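Local coordinates for protein nitrite oxidoreductase subunit A (Kuenenia stuttgartiensis, PDB 7B04) that is a large subunit of the molybdopterin oxidoreductase family that carries a molybdenum atom, two pterin guanylate groups (MD1) and an iron/sulfur cluster, at residues P128-W140 with I682-P696. Numbering follows the deposited sequence.
With MD1 (phosphoric acid 4-(2-amino-4-oxo-3,4,5,6,-tetrahydro-pteridin-6-yl)-2-hydroxy-3,4-dimercapto-but-3-en-yl ester guanylate ester), chain C.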
loop_
_atom_site.group_PDB
_atom_site.type_symbol
_atom_site.label_atom_id
_atom_site.label_comp_id
_atom_site.label_asym_id
_atom_site.label_seq_id
_atom_site.Cartn_x
_atom_site.Cartn_y
_atom_site.Cartn_z
ATOM N N PRO B 128 6.172 -9.317 15.735
ATOM C CA PRO B 128 6.860 -8.904 16.964
ATOM C C PRO B 128 6.279 -7.665 17.627
ATOM O O PRO B 128 6.716 -7.313 18.728
ATOM C CB PRO B 128 8.288 -8.642 16.469
ATOM C CG PRO B 128 8.095 -8.164 15.068
ATOM C CD PRO B 128 6.903 -8.909 14.523
ATOM N N TYR B 129 5.322 -6.991 16.995
ATOM C CA TYR B 129 4.708 -5.786 17.536
ATOM C C TYR B 129 3.366 -6.089 18.181
ATOM O O TYR B 129 2.667 -5.170 18.618
ATOM C CB TYR B 129 4.541 -4.740 16.429
ATOM C CG TYR B 129 5.790 -4.555 15.598
ATOM C CD1 TYR B 129 6.911 -3.929 16.126
ATOM C CD2 TYR B 129 5.855 -5.021 14.292
ATOM C CE1 TYR B 129 8.058 -3.766 15.375
ATOM C CE2 TYR B 129 6.998 -4.861 13.530
ATOM C CZ TYR B 129 8.096 -4.231 14.077
ATOM O OH TYR B 129 9.240 -4.064 13.330
ATOM N N ARG B 130 3.009 -7.366 18.242
ATOM C CA ARG B 130 1.709 -7.813 18.715
ATOM C C ARG B 130 1.506 -7.567 20.205
ATOM O O ARG B 130 2.424 -7.732 21.013
ATOM C CB ARG B 130 1.564 -9.305 18.424
ATOM C CG ARG B 130 0.174 -9.823 18.589
ATOM C CD ARG B 130 -0.648 -9.493 17.376
ATOM N NE ARG B 130 -2.067 -9.532 17.692
ATOM C CZ ARG B 130 -2.851 -10.568 17.428
ATOM N NH1 ARG B 130 -4.134 -10.526 17.750
ATOM N NH2 ARG B 130 -2.345 -11.646 16.844
ATOM N N LEU B 131 0.287 -7.163 20.563
ATOM C CA LEU B 131 -0.111 -7.141 21.963
ATOM C C LEU B 131 -0.367 -8.567 22.434
ATOM O O LEU B 131 -1.006 -9.361 21.738
ATOM C CB LEU B 131 -1.371 -6.298 22.158
ATOM C CG LEU B 131 -1.212 -4.790 22.350
ATOM C CD1 LEU B 131 -2.574 -4.136 22.508
ATOM C CD2 LEU B 131 -0.330 -4.497 23.552
ATOM N N ARG B 132 0.136 -8.899 23.620
ATOM C CA ARG B 132 0.067 -10.266 24.111
ATOM C C ARG B 132 -0.762 -10.444 25.372
ATOM O O ARG B 132 -1.238 -11.558 25.620
ATOM C CB ARG B 132 1.477 -10.812 24.379
ATOM C CG ARG B 132 2.401 -10.782 23.179
ATOM C CD ARG B 132 3.717 -11.470 23.496
ATOM N NE ARG B 132 4.352 -10.908 24.685
ATOM C CZ ARG B 132 5.095 -9.805 24.686
ATOM N NH1 ARG B 132 5.297 -9.141 23.557
ATOM N NH2 ARG B 132 5.637 -9.366 25.813
ATOM N N TYR B 133 -0.967 -9.392 26.157
ATOM C CA TYR B 133 -1.646 -9.499 27.439
ATOM C C TYR B 133 -2.018 -8.097 27.897
ATOM O O TYR B 133 -1.414 -7.115 27.446
ATOM C CB TYR B 133 -0.749 -10.190 28.479
ATOM C CG TYR B 133 0.693 -9.725 28.448
ATOM C CD1 TYR B 133 1.660 -10.438 27.750
ATOM C CD2 TYR B 133 1.085 -8.569 29.108
ATOM C CE1 TYR B 133 2.977 -10.017 27.717
ATOM C CE2 TYR B 133 2.400 -8.142 29.084
ATOM C CZ TYR B 133 3.342 -8.868 28.386
ATOM O OH TYR B 133 4.650 -8.442 28.357
ATOM N N PRO B 134 -3.014 -7.967 28.776
ATOM C CA PRO B 134 -3.418 -6.632 29.235
ATOM C C PRO B 134 -2.267 -5.896 29.905
ATOM O O PRO B 134 -1.445 -6.492 30.603
ATOM C CB PRO B 134 -4.551 -6.926 30.224
ATOM C CG PRO B 134 -5.093 -8.243 29.787
ATOM C CD PRO B 134 -3.910 -9.019 29.289
ATOM N N LEU B 135 -2.218 -4.586 29.682
ATOM C CA LEU B 135 -1.151 -3.742 30.196
ATOM C C LEU B 135 -1.725 -2.616 31.043
ATOM O O LEU B 135 -2.764 -2.037 30.708
ATOM C CB LEU B 135 -0.318 -3.146 29.057
ATOM C CG LEU B 135 0.501 -4.116 28.209
ATOM C CD1 LEU B 135 1.120 -3.389 27.024
ATOM C CD2 LEU B 135 1.571 -4.769 29.058
ATOM N N ILE B 136 -1.040 -2.314 32.142
ATOM C CA ILE B 136 -1.338 -1.157 32.975
ATOM C C ILE B 136 -0.022 -0.450 33.271
ATOM O O ILE B 136 1.002 -1.099 33.513
ATOM C CB ILE B 136 -2.068 -1.555 34.278
ATOM C CG1 ILE B 136 -2.411 -0.314 35.105
ATOM C CG2 ILE B 136 -1.242 -2.544 35.091
ATOM C CD1 ILE B 136 -3.311 -0.601 36.290
ATOM N N ARG B 137 -0.043 0.878 33.234
ATOM C CA ARG B 137 1.171 1.651 33.453
ATOM C C ARG B 137 1.504 1.693 34.938
ATOM O O ARG B 137 0.615 1.820 35.786
ATOM C CB ARG B 137 1.018 3.066 32.899
ATOM C CG ARG B 137 2.316 3.855 32.878
ATOM C CD ARG B 137 2.112 5.207 32.230
ATOM N NE ARG B 137 1.085 5.969 32.928
ATOM C CZ ARG B 137 1.294 6.661 34.042
ATOM N NH1 ARG B 137 2.499 6.701 34.595
ATOM N NH2 ARG B 137 0.292 7.315 34.603
ATOM N N LYS B 138 2.798 1.584 35.245
ATOM C CA LYS B 138 3.230 1.493 36.636
ATOM C C LYS B 138 2.839 2.738 37.425
ATOM O O LYS B 138 2.328 2.640 38.546
ATOM C CB LYS B 138 4.742 1.269 36.704
ATOM C CG LYS B 138 5.268 1.068 38.117
ATOM C CD LYS B 138 6.780 0.911 38.138
ATOM C CE LYS B 138 7.275 0.567 39.534
ATOM N NZ LYS B 138 7.017 1.669 40.504
ATOM N N GLY B 139 3.061 3.921 36.852
ATOM C CA GLY B 139 2.736 5.139 37.575
ATOM C C GLY B 139 1.258 5.442 37.688
ATOM O O GLY B 139 0.897 6.407 38.369
ATOM N N TRP B 140 0.395 4.629 37.085
ATOM C CA TRP B 140 -1.040 4.771 37.288
ATOM C C TRP B 140 -1.562 3.753 38.284
ATOM O O TRP B 140 -2.405 4.083 39.125
ATOM C CB TRP B 140 -1.800 4.626 35.967
ATOM C CG TRP B 140 -3.216 5.118 36.051
ATOM C CD1 TRP B 140 -3.676 6.355 35.705
ATOM C CD2 TRP B 140 -4.352 4.388 36.533
ATOM N NE1 TRP B 140 -5.030 6.437 35.930
ATOM C CE2 TRP B 140 -5.469 5.243 36.440
ATOM C CE3 TRP B 140 -4.536 3.092 37.029
ATOM C CZ2 TRP B 140 -6.748 4.845 36.824
ATOM C CZ3 TRP B 140 -5.805 2.702 37.413
ATOM C CH2 TRP B 140 -6.896 3.574 37.306
ATOM N N ILE B 682 -4.578 -4.416 19.008
ATOM C CA ILE B 682 -3.949 -5.708 18.758
ATOM C C ILE B 682 -2.435 -5.602 18.695
ATOM O O ILE B 682 -1.752 -6.640 18.730
ATOM C CB ILE B 682 -4.487 -6.356 17.465
ATOM C CG1 ILE B 682 -4.130 -5.490 16.257
ATOM C CG2 ILE B 682 -5.993 -6.543 17.554
ATOM C CD1 ILE B 682 -4.413 -6.147 14.926
ATOM N N GLU B 683 -1.890 -4.390 18.612
ATOM C CA GLU B 683 -0.456 -4.155 18.561
ATOM C C GLU B 683 -0.099 -3.032 19.526
ATOM O O GLU B 683 -0.947 -2.215 19.897
ATOM C CB GLU B 683 -0.000 -3.761 17.146
ATOM C CG GLU B 683 0.379 -4.911 16.227
ATOM C CD GLU B 683 0.516 -4.465 14.780
ATOM O OE1 GLU B 683 -0.191 -3.514 14.379
ATOM O OE2 GLU B 683 1.333 -5.058 14.045
ATOM N N ILE B 684 1.168 -2.989 19.930
ATOM C CA ILE B 684 1.668 -1.876 20.733
ATOM C C ILE B 684 1.988 -0.731 19.770
ATOM O O ILE B 684 2.876 -0.842 18.924
ATOM C CB ILE B 684 2.881 -2.290 21.581
ATOM C CG1 ILE B 684 3.333 -1.153 22.498
ATOM C CG2 ILE B 684 4.028 -2.854 20.728
ATOM C CD1 ILE B 684 4.199 -1.630 23.647
ATOM N N THR B 685 1.235 0.364 19.873
ATOM C CA THR B 685 1.173 1.354 18.802
ATOM C C THR B 685 1.808 2.702 19.116
ATOM O O THR B 685 1.784 3.589 18.254
ATOM C CB THR B 685 -0.284 1.571 18.390
ATOM O OG1 THR B 685 -1.091 1.761 19.560
ATOM C CG2 THR B 685 -0.785 0.369 17.616
ATOM N N GLY B 686 2.398 2.882 20.291
ATOM C CA GLY B 686 2.833 4.210 20.681
ATOM C C GLY B 686 1.720 5.073 21.245
ATOM O O GLY B 686 1.990 5.975 22.042
ATOM N N SER B 687 0.471 4.834 20.836
ATOM C CA SER B 687 -0.633 5.346 21.640
ATOM C C SER B 687 -0.751 4.565 22.943
ATOM O O SER B 687 -1.119 5.136 23.974
ATOM C CB SER B 687 -1.945 5.300 20.857
ATOM O OG SER B 687 -1.914 6.198 19.760
ATOM N N ILE B 688 -0.429 3.268 22.920
ATOM C CA ILE B 688 -0.356 2.503 24.160
ATOM C C ILE B 688 0.857 2.947 24.967
ATOM O O ILE B 688 0.814 3.024 26.204
ATOM C CB ILE B 688 -0.300 0.986 23.871
ATOM C CG1 ILE B 688 -1.687 0.345 23.771
ATOM C CG2 ILE B 688 0.513 0.252 24.933
ATOM C CD1 ILE B 688 -2.527 0.865 22.649
ATOM N N GLU B 689 1.941 3.298 24.272
ATOM C CA GLU B 689 3.167 3.717 24.943
ATOM C C GLU B 689 2.962 4.987 25.753
ATOM O O GLU B 689 3.686 5.224 26.728
ATOM C CB GLU B 689 4.278 3.919 23.912
ATOM C CG GLU B 689 5.086 2.673 23.600
ATOM C CD GLU B 689 6.421 2.653 24.318
ATOM O OE1 GLU B 689 6.435 2.487 25.556
ATOM O OE2 GLU B 689 7.458 2.813 23.641
ATOM N N TYR B 690 1.992 5.812 25.371
ATOM C CA TYR B 690 1.650 7.020 26.109
ATOM C C TYR B 690 0.250 6.932 26.714
ATOM O O TYR B 690 -0.426 7.950 26.880
ATOM C CB TYR B 690 1.770 8.248 25.210
ATOM C CG TYR B 690 3.196 8.688 24.944
ATOM C CD1 TYR B 690 3.896 9.442 25.876
ATOM C CD2 TYR B 690 3.838 8.355 23.757
ATOM C CE1 TYR B 690 5.197 9.849 25.637
ATOM C CE2 TYR B 690 5.139 8.757 23.509
ATOM C CZ TYR B 690 5.813 9.503 24.453
ATOM O OH TYR B 690 7.107 9.904 24.211
ATOM N N ALA B 691 -0.192 5.725 27.048
ATOM C CA ALA B 691 -1.493 5.478 27.655
ATOM C C ALA B 691 -1.314 4.879 29.047
ATOM O O ALA B 691 -0.199 4.589 29.488
ATOM C CB ALA B 691 -2.342 4.552 26.779
ATOM N N ASP B 692 -2.438 4.693 29.739
ATOM C CA ASP B 692 -2.442 4.105 31.071
ATOM C C ASP B 692 -2.924 2.664 31.086
ATOM O O ASP B 692 -2.531 1.900 31.974
ATOM C CB ASP B 692 -3.329 4.925 32.016
ATOM C CG ASP B 692 -2.805 6.329 32.243
ATOM O OD1 ASP B 692 -1.572 6.521 32.220
ATOM O OD2 ASP B 692 -3.633 7.242 32.444
ATOM N N PHE B 693 -3.759 2.274 30.125
ATOM C CA PHE B 693 -4.238 0.906 30.006
ATOM C C PHE B 693 -4.105 0.434 28.567
ATOM O O PHE B 693 -4.122 1.232 27.626
ATOM C CB PHE B 693 -5.701 0.778 30.442
ATOM C CG PHE B 693 -5.901 0.814 31.926
ATOM C CD1 PHE B 693 -5.815 -0.345 32.678
ATOM C CD2 PHE B 693 -6.185 2.006 32.570
ATOM C CE1 PHE B 693 -6.007 -0.316 34.044
ATOM C CE2 PHE B 693 -6.376 2.042 33.935
ATOM C CZ PHE B 693 -6.287 0.880 34.673
ATOM N N ALA B 694 -3.980 -0.881 28.408
ATOM C CA ALA B 694 -3.944 -1.513 27.097
ATOM C C ALA B 694 -4.698 -2.829 27.182
ATOM O O ALA B 694 -4.455 -3.626 28.092
ATOM C CB ALA B 694 -2.506 -1.750 26.624
ATOM N N PHE B 695 -5.608 -3.048 26.242
ATOM C CA PHE B 695 -6.428 -4.258 26.229
ATOM C C PHE B 695 -6.229 -4.995 24.916
ATOM O O PHE B 695 -6.635 -4.486 23.854
ATOM C CB PHE B 695 -7.902 -3.914 26.435
ATOM C CG PHE B 695 -8.187 -3.265 27.755
ATOM C CD1 PHE B 695 -8.280 -4.025 28.909
ATOM C CD2 PHE B 695 -8.349 -1.893 27.847
ATOM C CE1 PHE B 695 -8.537 -3.429 30.129
ATOM C CE2 PHE B 695 -8.604 -1.294 29.061
ATOM C CZ PHE B 695 -8.699 -2.061 30.204
ATOM N N PRO B 696 -5.612 -6.177 24.928
ATOM C CA PRO B 696 -5.391 -6.920 23.680
ATOM C C PRO B 696 -6.700 -7.494 23.162
ATOM O O PRO B 696 -7.368 -8.273 23.844
ATOM C CB PRO B 696 -4.407 -8.020 24.091
ATOM C CG PRO B 696 -4.653 -8.211 25.544
ATOM C CD PRO B 696 -5.037 -6.867 26.094
HETATM P PB MD1 C . -7.073 5.705 12.674
HETATM O O3B MD1 C . -6.059 4.750 11.801
HETATM O O1B MD1 C . -6.395 6.035 13.981
HETATM O O2B MD1 C . -8.347 4.944 12.954
HETATM O O3A MD1 C . -7.463 7.107 11.890
HETATM C C10 MD1 C . -7.340 7.238 10.503
HETATM C C11 MD1 C . -6.851 8.677 10.167
HETATM O O11 MD1 C . -5.257 8.654 9.960
HETATM C C12 MD1 C . -7.500 9.174 9.113
HETATM S S12 MD1 C . -8.649 8.098 8.206
HETATM C C13 MD1 C . -7.383 10.627 8.566
HETATM S S13 MD1 C . -8.417 10.943 7.104
HETATM C C14 MD1 C . -6.569 11.738 9.037
HETATM N N15 MD1 C . -5.431 11.920 7.925
HETATM C C16 MD1 C . -4.313 12.694 8.299
HETATM C C15 MD1 C . -3.360 13.132 7.244
HETATM O O14 MD1 C . -3.559 12.837 6.114
HETATM N N17 MD1 C . -2.165 13.938 7.608
HETATM C C17 MD1 C . -1.904 14.315 9.082
HETATM N N16 MD1 C . -0.740 15.106 9.434
HETATM N N18 MD1 C . -2.865 13.880 10.161
HETATM C C20 MD1 C . -4.030 13.102 9.832
HETATM N N8 MD1 C . -4.887 12.716 10.875
HETATM C C7 MD1 C . -6.112 11.772 10.471
HETATM P PA MD1 C . -5.642 3.218 12.254
HETATM O O1A MD1 C . -5.294 2.388 11.043
HETATM O O2A MD1 C . -4.445 3.324 13.152
HETATM O "O5'" MD1 C . -6.797 2.450 13.139
HETATM C "C5'" MD1 C . -6.598 1.080 13.349
HETATM C "C4'" MD1 C . -5.958 0.822 14.757
HETATM O "O4'" MD1 C . -6.778 -0.265 15.509
HETATM C "C1'" MD1 C . -5.937 -1.572 15.389
HETATM N N9 MD1 C . -6.780 -2.713 14.936
HETATM C C4 MD1 C . -7.725 -3.166 15.743
HETATM N N3 MD1 C . -8.147 -2.731 17.099
HETATM C C2 MD1 C . -9.242 -3.422 17.767
HETATM N N2 MD1 C . -9.647 -2.993 19.086
HETATM N N1 MD1 C . -9.922 -4.519 17.129
HETATM C C6 MD1 C . -9.511 -4.931 15.824
HETATM O O6 MD1 C . -10.067 -5.833 15.294
HETATM C C5 MD1 C . -8.357 -4.201 15.124
HETATM N N7 MD1 C . -7.781 -4.369 13.938
HETATM C C8 MD1 C . -6.799 -3.450 13.810
HETATM C "C2'" MD1 C . -5.015 -1.318 14.549
HETATM O "O2'" MD1 C . -3.791 -2.021 14.916
HETATM C "C3'" MD1 C . -4.787 0.321 14.635
HETATM O "O3'" MD1 C . -3.970 0.629 15.802
#
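Leu135 and Ala694 form an antiparallel hydrogen-bonded pair, Leu135 N giving to Ala694 O (2.9 Å) and Ala694 N to Leu135 O, while Ile136 and Phe693 follow as the non-hydrogen-bonded pair. One step on, Arg137 N bonds to Asp692 O, and its side chain runs alongside that of Asp692. Arg137 NE meets Asp692 OD1 nearly along its C-O axis at 2.8 Å, forming a salt bridge, and Arg137 NH2 reaches the same oxygen from above the carboxylate plane, at 3.1 Å. Both bonds lie in the guanidinium plane, so they fix its rotation; Asp167 takes NH1 and Arg164 also binds OD1, so each member of this buried pair has a second charged partner. A chi1 of -165° turns the Trp140 indole back across Asp692, whose CB sits over the five-membered ring in a CH-pi contact. Phe693 turns its edge to the six-membered ring, a T-shaped pair with centroids 4.8 Å apart and planes at 70°, and Ile136 CD1 packs against CE1 of the same phenyl. On the other face of the sheet the CB atoms of Leu135 and Ala694 touch at 3.6 Å. Strand 135-137 thereby adds an antiparallel neighbour to strand 693-696 in a mixed sheet of the molybdopterin oxidoreductase fold, continuing through parallel strands 676-681 and 648-652. Further along, Pro696 CG lies 3.9 Å from Pro134 CD, the two rings crossing at about a right angle, and Pro696 CB reaches Leu131 CB. Beyond them Ile682 O is gripped from opposite faces of its plane by Leu131 N (2.8 Å) and Arg130 NE, whose guanidinium also pairs with Glu702. From beside this doubly held carbonyl, Ile682 sends CG1 to within 3.7 Å of O2' of MD1; Thr685 and Glu683, whose OE1 is salt-bridged to Arg124, also line that pocket.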